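Long-range contacts in apical membrane antigen AMA1 (Toxoplasma gondii ME49, PDB 4YIV), which helps the parasite invade host cells as part of the moving junction complex, represented by an ectodomain fragment engineered to lack the DII loop: residues Q70-Y76 and S93-G99; K154-P158 and S214-G218; D254-V260 and E310-S316. All coordinates share one frame; numbering follows the deposited sequence.

Interaction 1: residues Q70-Y76 and S93-G99; sequences QPDRPPY and SGNPLPG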
loop_
_atom_site.group_PDB
_atom_site.type_symbol
_atom_site.label_atom_id
_atom_site.label_comp_id
_atom_site.label_asym_id
_atom_site.label_seq_id
_atom_site.Cartn_x
_atom_site.Cartn_y
_atom_site.Cartn_z
ATOM N N GLN A 70 -8.077 -19.330 -10.782
ATOM C CA GLN A 70 -9.081 -20.377 -10.855
ATOM C C GLN A 70 -9.325 -20.703 -12.330
ATOM O O GLN A 70 -9.006 -19.890 -13.192
ATOM C CB GLN A 70 -10.397 -19.927 -10.209
ATOM C CG GLN A 70 -10.316 -19.779 -8.651
ATOM C CD GLN A 70 -11.495 -19.026 -8.087
ATOM O OE1 GLN A 70 -12.062 -18.168 -8.757
ATOM N NE2 GLN A 70 -11.888 -19.358 -6.863
ATOM N N PRO A 71 -9.918 -21.869 -12.610
ATOM C CA PRO A 71 -10.361 -22.198 -13.970
ATOM C C PRO A 71 -11.249 -21.104 -14.527
ATOM O O PRO A 71 -12.066 -20.556 -13.775
ATOM C CB PRO A 71 -11.162 -23.494 -13.786
ATOM C CG PRO A 71 -10.598 -24.115 -12.560
ATOM C CD PRO A 71 -10.227 -22.949 -11.656
ATOM N N ASP A 72 -11.127 -20.817 -15.822
ATOM C CA ASP A 72 -11.940 -19.770 -16.451
ATOM C C ASP A 72 -13.261 -20.309 -16.945
ATOM O O ASP A 72 -13.480 -20.441 -18.154
ATOM C CB ASP A 72 -11.202 -19.126 -17.619
ATOM C CG ASP A 72 -9.992 -18.332 -17.181
ATOM O OD1 ASP A 72 -10.046 -17.701 -16.098
ATOM O OD2 ASP A 72 -8.984 -18.341 -17.925
ATOM N N ARG A 73 -14.143 -20.610 -16.005
ATOM C CA ARG A 73 -15.423 -21.201 -16.322
ATOM C C ARG A 73 -16.265 -21.271 -15.050
ATOM O O ARG A 73 -15.712 -21.256 -13.946
ATOM C CB ARG A 73 -15.220 -22.594 -16.897
ATOM C CG ARG A 73 -14.455 -23.474 -15.947
ATOM C CD ARG A 73 -14.499 -24.903 -16.356
ATOM N NE ARG A 73 -13.764 -25.776 -15.441
ATOM C CZ ARG A 73 -14.246 -26.253 -14.294
ATOM N NH1 ARG A 73 -15.473 -25.917 -13.867
ATOM N NH2 ARG A 73 -13.483 -27.046 -13.552
ATOM N N PRO A 74 -17.600 -21.371 -15.192
ATOM C CA PRO A 74 -18.442 -21.566 -14.000
ATOM C C PRO A 74 -17.982 -22.788 -13.231
ATOM O O PRO A 74 -17.540 -23.746 -13.867
ATOM C CB PRO A 74 -19.835 -21.766 -14.581
ATOM C CG PRO A 74 -19.799 -21.043 -15.909
ATOM C CD PRO A 74 -18.400 -21.204 -16.423
ATOM N N PRO A 75 -18.070 -22.768 -11.893
ATOM C CA PRO A 75 -18.636 -21.705 -11.062
ATOM C C PRO A 75 -17.610 -20.639 -10.644
ATOM O O PRO A 75 -17.873 -19.904 -9.705
ATOM C CB PRO A 75 -19.135 -22.471 -9.838
ATOM C CG PRO A 75 -18.148 -23.571 -9.679
ATOM C CD PRO A 75 -17.724 -23.953 -11.086
ATOM N N TYR A 76 -16.497 -20.546 -11.347
ATOM C CA TYR A 76 -15.368 -19.753 -10.875
ATOM C C TYR A 76 -15.456 -18.311 -11.369
ATOM O O TYR A 76 -15.692 -18.069 -12.552
ATOM C CB TYR A 76 -14.038 -20.391 -11.320
ATOM C CG TYR A 76 -13.791 -21.727 -10.696
ATOM C CD1 TYR A 76 -13.289 -21.840 -9.407
ATOM C CD2 TYR A 76 -14.076 -22.895 -11.383
ATOM C CE1 TYR A 76 -13.077 -23.098 -8.796
ATOM C CE2 TYR A 76 -13.892 -24.143 -10.792
ATOM C CZ TYR A 76 -13.388 -24.257 -9.523
ATOM O OH TYR A 76 -13.199 -25.522 -8.992
ATOM N N SER A 93 -18.239 -27.724 -7.055
ATOM C CA SER A 93 -17.244 -27.300 -8.029
ATOM C C SER A 93 -16.158 -28.349 -8.246
ATOM O O SER A 93 -15.555 -28.409 -9.315
ATOM C CB SER A 93 -16.597 -25.977 -7.582
ATOM O OG SER A 93 -15.830 -26.165 -6.399
ATOM N N GLY A 94 -15.874 -29.142 -7.221
ATOM C CA GLY A 94 -14.642 -29.927 -7.195
ATOM C C GLY A 94 -13.437 -28.996 -7.029
ATOM O O GLY A 94 -13.624 -27.812 -6.728
ATOM N N ASN A 95 -12.215 -29.509 -7.201
ATOM C CA ASN A 95 -11.004 -28.698 -7.008
ATOM C C ASN A 95 -10.756 -27.753 -8.187
ATOM O O ASN A 95 -11.042 -28.104 -9.315
ATOM C CB ASN A 95 -9.773 -29.588 -6.827
ATOM C CG ASN A 95 -9.707 -30.219 -5.477
ATOM O OD1 ASN A 95 -10.159 -29.659 -4.487
ATOM N ND2 ASN A 95 -9.137 -31.409 -5.425
ATOM N N PRO A 96 -10.188 -26.554 -7.942
ATOM C CA PRO A 96 -9.828 -25.960 -6.653
ATOM C C PRO A 96 -11.045 -25.323 -5.970
ATOM O O PRO A 96 -12.145 -25.267 -6.540
ATOM C CB PRO A 96 -8.797 -24.898 -7.051
ATOM C CG PRO A 96 -9.307 -24.373 -8.339
ATOM C CD PRO A 96 -9.881 -25.622 -9.048
ATOM N N LEU A 97 -10.842 -24.873 -4.742
ATOM C CA LEU A 97 -11.854 -24.111 -4.030
ATOM C C LEU A 97 -12.391 -23.024 -4.934
ATOM O O LEU A 97 -11.621 -22.327 -5.604
ATOM C CB LEU A 97 -11.265 -23.498 -2.757
ATOM C CG LEU A 97 -10.874 -24.502 -1.678
ATOM C CD1 LEU A 97 -9.851 -23.874 -0.756
ATOM C CD2 LEU A 97 -12.102 -24.960 -0.900
ATOM N N PRO A 98 -13.721 -22.894 -5.007
ATOM C CA PRO A 98 -14.268 -21.767 -5.745
ATOM C C PRO A 98 -14.356 -20.521 -4.820
ATOM O O PRO A 98 -13.801 -20.520 -3.713
ATOM C CB PRO A 98 -15.659 -22.274 -6.161
ATOM C CG PRO A 98 -16.064 -23.167 -4.999
ATOM C CD PRO A 98 -14.778 -23.757 -4.437
ATOM N N GLY A 99 -15.034 -19.486 -5.281
ATOM C CA GLY A 99 -15.299 -18.317 -4.441
ATOM C C GLY A 99 -14.070 -17.423 -4.292
ATOM O O GLY A 99 -13.165 -17.421 -5.145
HETATM O O HOH W 1 -13.512 -28.094 -10.771
HETATM O O HOH W 2 -16.466 -27.490 -11.736
HETATM O O HOH W 3 -16.444 -18.450 -7.585
#
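The ring of Y76 lies obliquely against P96 and P98, with the carbonyl oxygens of P96 and L97 at its edge, near its plane. Its CE1 comes 3.8 Å from CB of P98, while the hydroxyl reaches past the P96 ring to the backbone: Y76 OH donates to P96 O at 2.7 Å, in the carbonyl plane and on a lone pair. CG lies anti to the carbonyl carbon of Y76 (chi1 -65°), which swings the ring across toward P96 and P98. P71 completes the fit, with CD over the centre of one ring face, 3.7 Å above the plane, the same CD atom also touching P96 CG.

Q70 grips the next stretch of backbone. Extended beyond CG, it delivers NE2 to two carbonyls at once, at 3.2 Å from L97 O and 2.9 Å from G99 O. Both bonds are bent (141° and 142°), and both acceptors are tilted out of the amide plane, as one NH2 serves two carbonyls two residues apart. At the other end P75 sets CG 3.5 Å from CB of S93.

Three waters bridge the segments. R73 reaches S93 O through one water on each terminal nitrogen; the water on NH2 also donates to N95 O. A third links P75 O to G99 N.

Segment 70-76 lies in the loop before helix 87-93, and G94, with positive phi, is the first residue beyond its C-terminal end. Y90 of that helix touches L97 and P98. Cis peptide bonds precede both P75 and P96. Two irregular loops thus pack through prolines and a tyrosine beside helix 87-93, in keeping with the loop-rich PAN-type domains of AMA1.

Interaction 2: residues K154-P158 and S214-G218; sequences KYRYP and SAYVG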
loop_
_atom_site.group_PDB
_atom_site.type_symbol
_atom_site.label_atom_id
_atom_site.label_comp_id
_atom_site.label_asym_id
_atom_site.label_seq_id
_atom_site.Cartn_x
_atom_site.Cartn_y
_atom_site.Cartn_z
ATOM N N LYS A 154 -7.147 -12.891 19.420
ATOM C CA LYS A 154 -6.463 -11.654 19.070
ATOM C C LYS A 154 -6.044 -11.583 17.584
ATOM O O LYS A 154 -5.299 -10.675 17.200
ATOM C CB LYS A 154 -5.241 -11.476 19.948
ATOM C CG LYS A 154 -5.593 -11.361 21.455
ATOM C CD LYS A 154 -4.548 -10.568 22.228
ATOM C CE LYS A 154 -4.799 -10.617 23.733
ATOM N NZ LYS A 154 -3.780 -9.811 24.477
ATOM N N TYR A 155 -6.538 -12.517 16.764
ATOM C CA TYR A 155 -6.228 -12.520 15.327
ATOM C C TYR A 155 -7.193 -11.557 14.655
ATOM O O TYR A 155 -8.407 -11.696 14.821
ATOM C CB TYR A 155 -6.383 -13.913 14.701
ATOM C CG TYR A 155 -5.789 -13.961 13.299
ATOM C CD1 TYR A 155 -6.475 -13.424 12.207
ATOM C CD2 TYR A 155 -4.517 -14.464 13.085
ATOM C CE1 TYR A 155 -5.922 -13.433 10.937
ATOM C CE2 TYR A 155 -3.954 -14.475 11.825
ATOM C CZ TYR A 155 -4.666 -13.935 10.752
ATOM O OH TYR A 155 -4.146 -13.896 9.481
ATOM N N ARG A 156 -6.672 -10.603 13.897
ATOM C CA ARG A 156 -7.517 -9.678 13.159
ATOM C C ARG A 156 -7.307 -9.821 11.642
ATOM O O ARG A 156 -6.169 -9.818 11.148
ATOM C CB ARG A 156 -7.232 -8.239 13.606
ATOM C CG ARG A 156 -7.545 -7.986 15.034
ATOM C CD ARG A 156 -7.089 -6.600 15.405
ATOM N NE ARG A 156 -7.539 -6.210 16.733
ATOM C CZ ARG A 156 -6.915 -6.503 17.874
ATOM N NH1 ARG A 156 -5.779 -7.213 17.884
ATOM N NH2 ARG A 156 -7.438 -6.072 19.013
ATOM N N TYR A 157 -8.408 -9.971 10.912
ATOM C CA TYR A 157 -8.355 -10.122 9.465
ATOM C C TYR A 157 -8.020 -8.814 8.775
ATOM O O TYR A 157 -8.412 -7.735 9.267
ATOM C CB TYR A 157 -9.698 -10.610 8.928
ATOM C CG TYR A 157 -10.188 -11.873 9.547
ATOM C CD1 TYR A 157 -9.603 -13.111 9.248
ATOM C CD2 TYR A 157 -11.257 -11.837 10.416
ATOM C CE1 TYR A 157 -10.087 -14.273 9.836
ATOM C CE2 TYR A 157 -11.748 -12.972 10.991
ATOM C CZ TYR A 157 -11.170 -14.192 10.704
ATOM O OH TYR A 157 -11.696 -15.325 11.308
ATOM N N PRO A 158 -7.336 -8.898 7.617
ATOM C CA PRO A 158 -7.128 -7.706 6.797
ATOM C C PRO A 158 -8.429 -7.279 6.102
ATOM O O PRO A 158 -9.446 -8.001 6.132
ATOM C CB PRO A 158 -6.037 -8.147 5.818
ATOM C CG PRO A 158 -6.314 -9.622 5.620
ATOM C CD PRO A 158 -6.755 -10.108 6.987
ATOM N N SER A 214 -3.975 -4.109 6.491
ATOM C CA SER A 214 -4.114 -4.918 7.688
ATOM C C SER A 214 -5.140 -4.254 8.609
ATOM O O SER A 214 -5.424 -3.048 8.494
ATOM C CB SER A 214 -2.776 -5.092 8.415
ATOM O OG SER A 214 -2.574 -4.125 9.402
ATOM N N ALA A 215 -5.687 -5.024 9.543
ATOM C CA ALA A 215 -6.614 -4.456 10.522
ATOM C C ALA A 215 -5.956 -3.405 11.366
ATOM O O ALA A 215 -6.663 -2.561 11.948
ATOM C CB ALA A 215 -7.194 -5.518 11.420
ATOM N N TYR A 216 -4.629 -3.430 11.451
ATOM C CA TYR A 216 -3.941 -2.529 12.365
ATOM C C TYR A 216 -3.827 -1.090 11.822
ATOM O O TYR A 216 -3.429 -0.161 12.556
ATOM C CB TYR A 216 -2.563 -3.117 12.750
ATOM C CG TYR A 216 -2.808 -4.408 13.495
ATOM C CD1 TYR A 216 -3.027 -4.390 14.872
ATOM C CD2 TYR A 216 -2.967 -5.620 12.815
ATOM C CE1 TYR A 216 -3.350 -5.539 15.567
ATOM C CE2 TYR A 216 -3.300 -6.777 13.504
ATOM C CZ TYR A 216 -3.485 -6.727 14.890
ATOM O OH TYR A 216 -3.824 -7.853 15.623
ATOM N N VAL A 217 -4.191 -0.889 10.559
ATOM C CA VAL A 217 -4.440 0.474 10.057
ATOM C C VAL A 217 -5.518 1.141 10.953
ATOM O O VAL A 217 -5.597 2.361 11.081
ATOM C CB VAL A 217 -4.895 0.467 8.605
ATOM C CG1 VAL A 217 -5.217 1.887 8.104
ATOM C CG2 VAL A 217 -3.814 -0.162 7.683
ATOM N N GLY A 218 -6.383 0.315 11.512
ATOM C CA GLY A 218 -7.507 0.783 12.283
ATOM C C GLY A 218 -7.262 1.021 13.756
ATOM O O GLY A 218 -8.169 1.477 14.441
HETATM O O HOH W 4 -4.728 -7.870 9.828
#
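The R156 side chain crosses Y216 at about a right angle. NH1 of R156 donates to OH of Y216 over 3.1 Å in a fairly straight bond (155°), with the oxygen at the edge of the guanidinium and in its plane. The flat groups are themselves turned 70° from each other, so this is no stack: it is the arginine's CD that comes up to the phenol, 3.6 Å from CZ of Y216. An extended run from CG to NE carries the guanidinium past the hydroxyl.

Closer to the backbone, the methyl of A215 packs against the base of the arginine side chain, with CB 3.5 Å from CB of R156 and 3.3 Å from O of Y157. A water sits beside it, donating to R156 O at 2.8 Å and accepting from A215 N at 3.0 Å, so it bridges two backbone groups that do not bond directly.

The next shell fixes both partners. E54 OE2 binds the Y216 hydroxyl and also the backbone N of R156, tying the two segments to one carboxylate. R156 NE bonds to F141 O, and its guanidinium makes a cation-pi contact with the F141 ring; these hold the rotation of the group. On the other side an ST turn sets the start of 214-218: Y216 N donates to S214 OG at 3.0 Å, and that hydroxyl also bonds to G57 O. The short 3-10 segment 215-218 follows.

Strands 159-162 and 210-213 are antiparallel neighbours in a five-stranded sheet, and this contact joins the chain entering the first to the chain leaving the second. Helix 132-141 packs against it through A140 on A215 and A137 on V217, while Y155 and Y216 lean on strand 43-47.

Interaction 3: residues D254-V260 and E310-S316; sequences DTVIERV and EGKCALS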
loop_
_atom_site.group_PDB
_atom_site.type_symbol
_atom_site.label_atom_id
_atom_site.label_comp_id
_atom_site.label_asym_id
_atom_site.label_seq_id
_atom_site.Cartn_x
_atom_site.Cartn_y
_atom_site.Cartn_z
ATOM N N ASP A 254 23.136 1.928 -6.205
ATOM C CA ASP A 254 22.254 0.772 -6.075
ATOM C C ASP A 254 20.838 1.049 -6.610
ATOM O O ASP A 254 19.924 0.252 -6.416
ATOM C CB ASP A 254 22.185 0.319 -4.618
ATOM C CG ASP A 254 21.585 1.374 -3.703
ATOM O OD1 ASP A 254 21.726 2.587 -3.997
ATOM O OD2 ASP A 254 20.971 0.989 -2.682
ATOM N N THR A 255 20.648 2.170 -7.293
ATOM C CA THR A 255 19.367 2.408 -7.948
ATOM C C THR A 255 19.174 1.564 -9.205
ATOM O O THR A 255 20.060 1.416 -10.028
ATOM C CB THR A 255 19.212 3.912 -8.293
ATOM O OG1 THR A 255 19.234 4.642 -7.059
ATOM C CG2 THR A 255 17.891 4.161 -9.027
ATOM N N VAL A 256 17.995 0.971 -9.325
ATOM C CA VAL A 256 17.603 0.286 -10.509
ATOM C C VAL A 256 16.914 1.309 -11.406
ATOM O O VAL A 256 15.932 1.939 -10.994
ATOM C CB VAL A 256 16.643 -0.908 -10.187
ATOM C CG1 VAL A 256 16.158 -1.578 -11.453
ATOM C CG2 VAL A 256 17.340 -1.928 -9.271
ATOM N N ILE A 257 17.381 1.430 -12.643
ATOM C CA ILE A 257 16.728 2.290 -13.640
ATOM C C ILE A 257 16.221 1.460 -14.805
ATOM O O ILE A 257 16.990 0.731 -15.407
ATOM C CB ILE A 257 17.706 3.384 -14.175
ATOM C CG1 ILE A 257 18.170 4.289 -13.036
ATOM C CG2 ILE A 257 17.048 4.197 -15.309
ATOM C CD1 ILE A 257 19.242 5.272 -13.413
ATOM N N GLU A 258 14.931 1.552 -15.121
ATOM C CA GLU A 258 14.372 0.797 -16.226
ATOM C C GLU A 258 13.496 1.651 -17.135
ATOM O O GLU A 258 12.839 2.603 -16.683
ATOM C CB GLU A 258 13.579 -0.404 -15.668
ATOM C CG GLU A 258 14.501 -1.348 -14.898
ATOM C CD GLU A 258 13.774 -2.418 -14.091
ATOM O OE1 GLU A 258 12.537 -2.297 -13.912
ATOM O OE2 GLU A 258 14.466 -3.372 -13.630
ATOM N N ARG A 259 13.493 1.322 -18.427
ATOM C CA ARG A 259 12.609 1.997 -19.373
ATOM C C ARG A 259 11.142 1.657 -19.094
ATOM O O ARG A 259 10.807 0.517 -18.794
ATOM C CB ARG A 259 12.969 1.614 -20.809
ATOM C CG ARG A 259 14.346 2.108 -21.243
ATOM C CD ARG A 259 14.412 2.403 -22.735
ATOM N NE ARG A 259 15.734 2.917 -23.078
ATOM C CZ ARG A 259 16.795 2.154 -23.324
ATOM N NH1 ARG A 259 17.967 2.715 -23.614
ATOM N NH2 ARG A 259 16.684 0.831 -23.284
ATOM N N VAL A 260 10.263 2.649 -19.181
ATOM C CA VAL A 260 8.833 2.384 -19.119
ATOM C C VAL A 260 8.129 3.147 -20.225
ATOM O O VAL A 260 8.626 4.169 -20.687
ATOM C CB VAL A 260 8.242 2.779 -17.741
ATOM C CG1 VAL A 260 8.860 1.929 -16.665
ATOM C CG2 VAL A 260 8.492 4.271 -17.447
ATOM N N GLU A 310 13.445 9.354 -23.519
ATOM C CA GLU A 310 12.835 8.078 -23.125
ATOM C C GLU A 310 12.258 8.156 -21.695
ATOM O O GLU A 310 12.913 8.677 -20.792
ATOM C CB GLU A 310 13.855 6.939 -23.182
ATOM C CG GLU A 310 14.773 6.912 -24.408
ATOM C CD GLU A 310 16.012 6.035 -24.182
ATOM O OE1 GLU A 310 15.945 4.828 -24.499
ATOM O OE2 GLU A 310 17.046 6.542 -23.675
ATOM N N GLY A 311 11.054 7.634 -21.490
ATOM C CA GLY A 311 10.510 7.551 -20.142
ATOM C C GLY A 311 11.288 6.492 -19.368
ATOM O O GLY A 311 11.551 5.415 -19.902
ATOM N N LYS A 312 11.666 6.796 -18.130
ATOM C CA LYS A 312 12.388 5.834 -17.285
ATOM C C LYS A 312 11.828 5.792 -15.863
ATOM O O LYS A 312 11.136 6.712 -15.419
ATOM C CB LYS A 312 13.884 6.165 -17.273
ATOM C CG LYS A 312 14.508 5.873 -18.646
ATOM C CD LYS A 312 16.000 6.022 -18.655
ATOM C CE LYS A 312 16.597 5.573 -19.991
ATOM N NZ LYS A 312 18.081 5.671 -19.922
ATOM N N CYS A 313 12.134 4.725 -15.169
ATOM C CA CYS A 313 11.683 4.539 -13.828
ATOM C C CYS A 313 12.852 4.227 -12.944
ATOM O O CYS A 313 13.518 3.277 -13.172
ATOM C CB CYS A 313 10.667 3.418 -13.755
ATOM S SG CYS A 313 9.940 3.197 -12.139
ATOM N N ALA A 314 13.089 5.064 -11.956
ATOM C CA ALA A 314 14.175 4.854 -11.008
ATOM C C ALA A 314 13.635 4.323 -9.714
ATOM O O ALA A 314 12.787 4.966 -9.088
ATOM C CB ALA A 314 14.925 6.124 -10.754
ATOM N N LEU A 315 14.175 3.182 -9.286
ATOM C CA LEU A 315 13.732 2.485 -8.084
ATOM C C LEU A 315 14.825 2.281 -7.042
ATOM O O LEU A 315 15.964 1.906 -7.375
ATOM C CB LEU A 315 13.190 1.133 -8.461
ATOM C CG LEU A 315 12.118 1.103 -9.540
ATOM C CD1 LEU A 315 11.977 -0.281 -10.049
ATOM C CD2 LEU A 315 10.826 1.510 -8.917
ATOM N N SER A 316 14.481 2.537 -5.789
ATOM C CA SER A 316 15.457 2.488 -4.691
ATOM C C SER A 316 14.816 1.998 -3.396
ATOM O O SER A 316 13.599 2.131 -3.227
ATOM C CB SER A 316 16.055 3.875 -4.485
ATOM O OG SER A 316 16.876 3.902 -3.347
HETATM O O HOH W 5 19.236 3.632 -4.456
HETATM O O HOH W 6 17.209 -0.318 -6.017
#
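Strands 256-259 and 311-316 run antiparallel, their axes 4.5 Å apart and 157° between directions, with V256-L315 and E258-C313 as hydrogen-bonded pairs and I257-A314 and R259-K312 as non-hydrogen-bonded ones. The two shortest backbone bonds, L315 N to V256 O and C313 N to E258 O, are both 2.7 Å; past the last pair V260 N adds a bond to G311 O.

On one face I257 lays CG2 against CD of K312 at 4.0 Å, the two chains crossing at a slant. Further along, R259, bent at chi2 (-149°), turns NE into a salt bridge with E310 OE1; their modelled separation is too short to take literally. At the far end one water joins D254 OD1, T255 OG1 and S316 OG; T255 OG1 is held as well by Y249 O, and S316 OG by Q318 N.

On the face of V256, E258, C313 and L315 lies helix 263-272: C313, its CB 3.7 Å from CG1 of V260, is disulfide-bonded to C266, E258 pairs with K269, and L315 touches T270. Strand 256-259 forms one border of its five-stranded sheet, while strand 311-316 is bonded on its other side to strand 300-305.

Overall arrangement
The three contacts follow one another along the chain and share no strand or helix. Interaction 2 is the buried one, its centre about 15 Å from the centre of the chain, and relies on an arginine-tyrosine bond backed by charged and aromatic neighbours. Interactions 1 and 3 are only partly buried and lie farther out. Interaction 1 joins two irregular loops through prolines, side-chain bonds to carbonyls, and waters; interaction 3 is regular sheet pairing, with a salt bridge at its exposed margin. Interaction 2 sits at the ends of strands of one five-stranded antiparallel sheet, while interaction 3 lies within another, on the opposite side of the chain's centre, with nearest atoms about 21 Å apart.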